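Local coordinates for protein hypothetical methylmalonyl-CoA decarboxylase alpha subunit (Sulfolobus tokodaii, PDB 1X0U) that is a putative carboxyl transferase subunit of unestablished function, built on the ClpP/crotonase-like fold, at residues I298-V307 with I316-G324. Residues are numbered along the deposited sequence; the frame is centred on the assembly and turned at random.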
loop_
_atom_site.group_PDB
_atom_site.type_symbol
_atom_site.label_atom_id
_atom_site.label_comp_id
_atom_site.label_asym_id
_atom_site.label_seq_id
_atom_site.Cartn_x
_atom_site.Cartn_y
_atom_site.Cartn_z
ATOM N N ILE A 298 20.210 -29.425 23.191
ATOM C CA ILE A 298 19.097 -29.210 22.276
ATOM C C ILE A 298 19.472 -28.849 20.853
ATOM O O ILE A 298 18.863 -29.338 19.905
ATOM C CB ILE A 298 18.140 -28.106 22.782
ATOM C CG1 ILE A 298 17.527 -28.513 24.120
ATOM C CG2 ILE A 298 17.027 -27.874 21.749
ATOM C CD1 ILE A 298 16.835 -27.387 24.846
ATOM N N VAL A 299 20.486 -28.004 20.700
ATOM C CA VAL A 299 20.879 -27.520 19.378
ATOM C C VAL A 299 21.822 -28.385 18.561
ATOM O O VAL A 299 22.498 -29.262 19.088
ATOM C CB VAL A 299 21.483 -26.122 19.502
ATOM C CG1 VAL A 299 20.507 -25.225 20.241
ATOM C CG2 VAL A 299 22.813 -26.188 20.258
ATOM N N ASP A 300 21.858 -28.108 17.259
ATOM C CA ASP A 300 22.699 -28.821 16.315
ATOM C C ASP A 300 24.166 -28.873 16.777
ATOM O O ASP A 300 24.787 -27.838 17.048
ATOM C CB ASP A 300 22.623 -28.143 14.941
ATOM C CG ASP A 300 21.235 -28.225 14.301
ATOM O OD1 ASP A 300 20.259 -28.647 14.965
ATOM O OD2 ASP A 300 21.121 -27.854 13.113
ATOM N N ASN A 301 24.706 -30.086 16.867
ATOM C CA ASN A 301 26.093 -30.303 17.267
ATOM C C ASN A 301 26.533 -29.503 18.498
ATOM O O ASN A 301 27.728 -29.236 18.680
ATOM C CB ASN A 301 27.016 -29.985 16.087
ATOM C CG ASN A 301 26.650 -30.771 14.839
ATOM O OD1 ASN A 301 26.630 -30.230 13.737
ATOM N ND2 ASN A 301 26.362 -32.050 15.008
ATOM N N GLY A 302 25.568 -29.129 19.335
ATOM C CA GLY A 302 25.868 -28.377 20.544
ATOM C C GLY A 302 26.507 -27.003 20.364
ATOM O O GLY A 302 26.974 -26.424 21.335
ATOM N N GLU A 303 26.526 -26.470 19.145
ATOM C CA GLU A 303 27.128 -25.157 18.912
ATOM C C GLU A 303 26.247 -23.977 19.323
ATOM O O GLU A 303 25.049 -23.944 19.042
ATOM C CB GLU A 303 27.554 -25.006 17.451
ATOM C CG GLU A 303 29.032 -25.352 17.202
ATOM C CD GLU A 303 29.960 -24.854 18.320
ATOM O OE1 GLU A 303 30.073 -25.539 19.362
ATOM O OE2 GLU A 303 30.573 -23.774 18.169
ATOM N N PHE A 304 26.859 -23.004 19.988
ATOM C CA PHE A 304 26.140 -21.838 20.475
ATOM C C PHE A 304 27.049 -20.608 20.459
ATOM O O PHE A 304 28.088 -20.588 21.132
ATOM C CB PHE A 304 25.649 -22.125 21.903
ATOM C CG PHE A 304 24.885 -20.994 22.544
ATOM C CD1 PHE A 304 23.739 -20.477 21.947
ATOM C CD2 PHE A 304 25.276 -20.500 23.784
ATOM C CE1 PHE A 304 22.991 -19.491 22.579
ATOM C CE2 PHE A 304 24.541 -19.517 24.427
ATOM C CZ PHE A 304 23.392 -19.008 23.827
ATOM N N LEU A 305 26.664 -19.595 19.682
ATOM C CA LEU A 305 27.436 -18.357 19.600
ATOM C C LEU A 305 26.776 -17.451 20.628
ATOM O O LEU A 305 25.698 -16.883 20.388
ATOM C CB LEU A 305 27.349 -17.745 18.190
ATOM C CG LEU A 305 28.326 -16.597 17.874
ATOM C CD1 LEU A 305 28.088 -16.048 16.483
ATOM C CD2 LEU A 305 28.145 -15.498 18.877
ATOM N N GLU A 306 27.422 -17.321 21.781
ATOM C CA GLU A 306 26.853 -16.532 22.860
ATOM C C GLU A 306 27.129 -15.037 22.819
ATOM O O GLU A 306 28.281 -14.596 22.788
ATOM C CB GLU A 306 27.291 -17.098 24.211
ATOM C CG GLU A 306 26.504 -16.519 25.369
ATOM C CD GLU A 306 26.673 -17.319 26.637
ATOM O OE1 GLU A 306 27.068 -18.490 26.548
ATOM O OE2 GLU A 306 26.401 -16.787 27.722
ATOM N N VAL A 307 26.043 -14.271 22.828
ATOM C CA VAL A 307 26.094 -12.813 22.803
ATOM C C VAL A 307 26.167 -12.295 24.244
ATOM O O VAL A 307 25.482 -12.819 25.127
ATOM C CB VAL A 307 24.821 -12.241 22.112
ATOM C CG1 VAL A 307 24.838 -10.715 22.115
ATOM C CG2 VAL A 307 24.736 -12.753 20.696
ATOM N N ILE A 316 21.128 -15.938 29.699
ATOM C CA ILE A 316 21.919 -16.314 28.535
ATOM C C ILE A 316 21.165 -16.087 27.237
ATOM O O ILE A 316 19.972 -16.396 27.129
ATOM C CB ILE A 316 22.303 -17.792 28.586
ATOM C CG1 ILE A 316 23.035 -18.098 29.901
ATOM C CG2 ILE A 316 23.167 -18.135 27.390
ATOM C CD1 ILE A 316 22.885 -19.560 30.356
ATOM N N VAL A 317 21.865 -15.544 26.248
ATOM C CA VAL A 317 21.272 -15.291 24.942
ATOM C C VAL A 317 22.313 -15.564 23.881
ATOM O O VAL A 317 23.496 -15.281 24.072
ATOM C CB VAL A 317 20.769 -13.817 24.789
ATOM C CG1 VAL A 317 19.659 -13.529 25.809
ATOM C CG2 VAL A 317 21.937 -12.821 24.937
ATOM N N GLY A 318 21.874 -16.121 22.762
ATOM C CA GLY A 318 22.799 -16.409 21.696
ATOM C C GLY A 318 22.124 -17.064 20.516
ATOM O O GLY A 318 20.902 -17.285 20.518
ATOM N N PHE A 319 22.938 -17.376 19.513
ATOM C CA PHE A 319 22.470 -17.999 18.289
ATOM C C PHE A 319 22.880 -19.463 18.222
ATOM O O PHE A 319 23.866 -19.885 18.832
ATOM C CB PHE A 319 23.047 -17.274 17.064
ATOM C CG PHE A 319 22.658 -15.817 16.968
ATOM C CD1 PHE A 319 23.621 -14.817 17.081
ATOM C CD2 PHE A 319 21.334 -15.448 16.748
ATOM C CE1 PHE A 319 23.269 -13.467 16.977
ATOM C CE2 PHE A 319 20.976 -14.106 16.643
ATOM C CZ PHE A 319 21.950 -13.110 16.758
ATOM N N ALA A 320 22.113 -20.226 17.456
ATOM C CA ALA A 320 22.375 -21.640 17.275
ATOM C C ALA A 320 21.493 -22.096 16.140
ATOM O O ALA A 320 20.693 -21.329 15.615
ATOM C CB ALA A 320 22.018 -22.414 18.544
ATOM N N ARG A 321 21.642 -23.348 15.753
ATOM C CA ARG A 321 20.799 -23.882 14.713
ATOM C C ARG A 321 20.068 -25.076 15.272
ATOM O O ARG A 321 20.607 -25.810 16.100
ATOM C CB ARG A 321 21.628 -24.302 13.498
ATOM C CG ARG A 321 22.029 -23.136 12.621
ATOM C CD ARG A 321 23.091 -23.523 11.621
ATOM N NE ARG A 321 23.629 -22.338 10.963
ATOM C CZ ARG A 321 22.941 -21.580 10.121
ATOM N NH1 ARG A 321 21.689 -21.896 9.831
ATOM N NH2 ARG A 321 23.498 -20.494 9.586
ATOM N N ILE A 322 18.827 -25.247 14.835
ATOM C CA ILE A 322 18.024 -26.387 15.244
ATOM C C ILE A 322 17.531 -27.036 13.967
ATOM O O ILE A 322 16.637 -26.513 13.293
ATOM C CB ILE A 322 16.842 -25.971 16.124
ATOM C CG1 ILE A 322 17.367 -25.580 17.512
ATOM C CG2 ILE A 322 15.847 -27.122 16.222
ATOM C CD1 ILE A 322 16.299 -25.219 18.507
ATOM N N ALA A 323 18.138 -28.168 13.628
ATOM C CA ALA A 323 17.801 -28.885 12.403
ATOM C C ALA A 323 18.151 -27.990 11.220
ATOM O O ALA A 323 17.385 -27.870 10.267
ATOM C CB ALA A 323 16.311 -29.240 12.377
ATOM N N GLY A 324 19.304 -27.334 11.306
ATOM C CA GLY A 324 19.747 -26.474 10.223
ATOM C C GLY A 324 19.274 -25.030 10.212
ATOM O O GLY A 324 19.895 -24.198 9.552
HETATM O O HOH W 1 23.925 -25.093 16.865
HETATM O O HOH W 2 24.838 -14.521 27.254
#
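The carboxylate of Asp-300 takes two successive backbone N-H groups, those of Ala-323 and Gly-324, showing how one acidic side chain can hold a tight turn. OD1 receives Ala-323 N and OD2 receives Gly-324 N, each at 2.6 Å and each through the syn lone pair; CG stands anti to the carbonyl carbon (chi1 -65°), which turns the carboxylate to the strand end. The same residue offers its own backbone, Asp-300 N reaching Arg-321 O at 2.9 Å in a nearly straight bond (N-H...O 165°). Arg-495 forms a salt bridge with Asp-300 OD1, which probably helps keep the carboxylate ionised.

Farther along, Leu-305 and Phe-319 form an antiparallel hydrogen-bonded pair, Leu-305 N to Phe-319 O and Phe-319 N to Leu-305 O, both 2.9 Å. Between these two sites the chains part, and a water lies between them, within hydrogen-bonding distance of Asp-300 O and Glu-303 O, and accepts from Arg-321 N. Ala-320 CB projects into this bend, 3.6 Å from Val-299 CG1.

Phe-304 lies across the backbone of Gly-318: its CG is anti to the backbone N (chi1 180°), and CE1 comes to 3.2 Å from Gly-318 CA, the ring lying close to the bare backbone of this glycine. Ile-316 CG2 meets the ring edge at Phe-304 CE2, 3.5 Å away, and also touches the carboxylate of Glu-306, which is paired with Arg-292.

The hairpin forms one margin of a mixed sheet within the chain, with strand 305-307 outermost and strand 325-332 bonded to the other side of 315-322. Phe-304 and Ile-316 pack against helix 291-298, whereas Leu-305 and Phe-319 pack on helix 239-252, Phe-319 also meeting the ring of Phe-352.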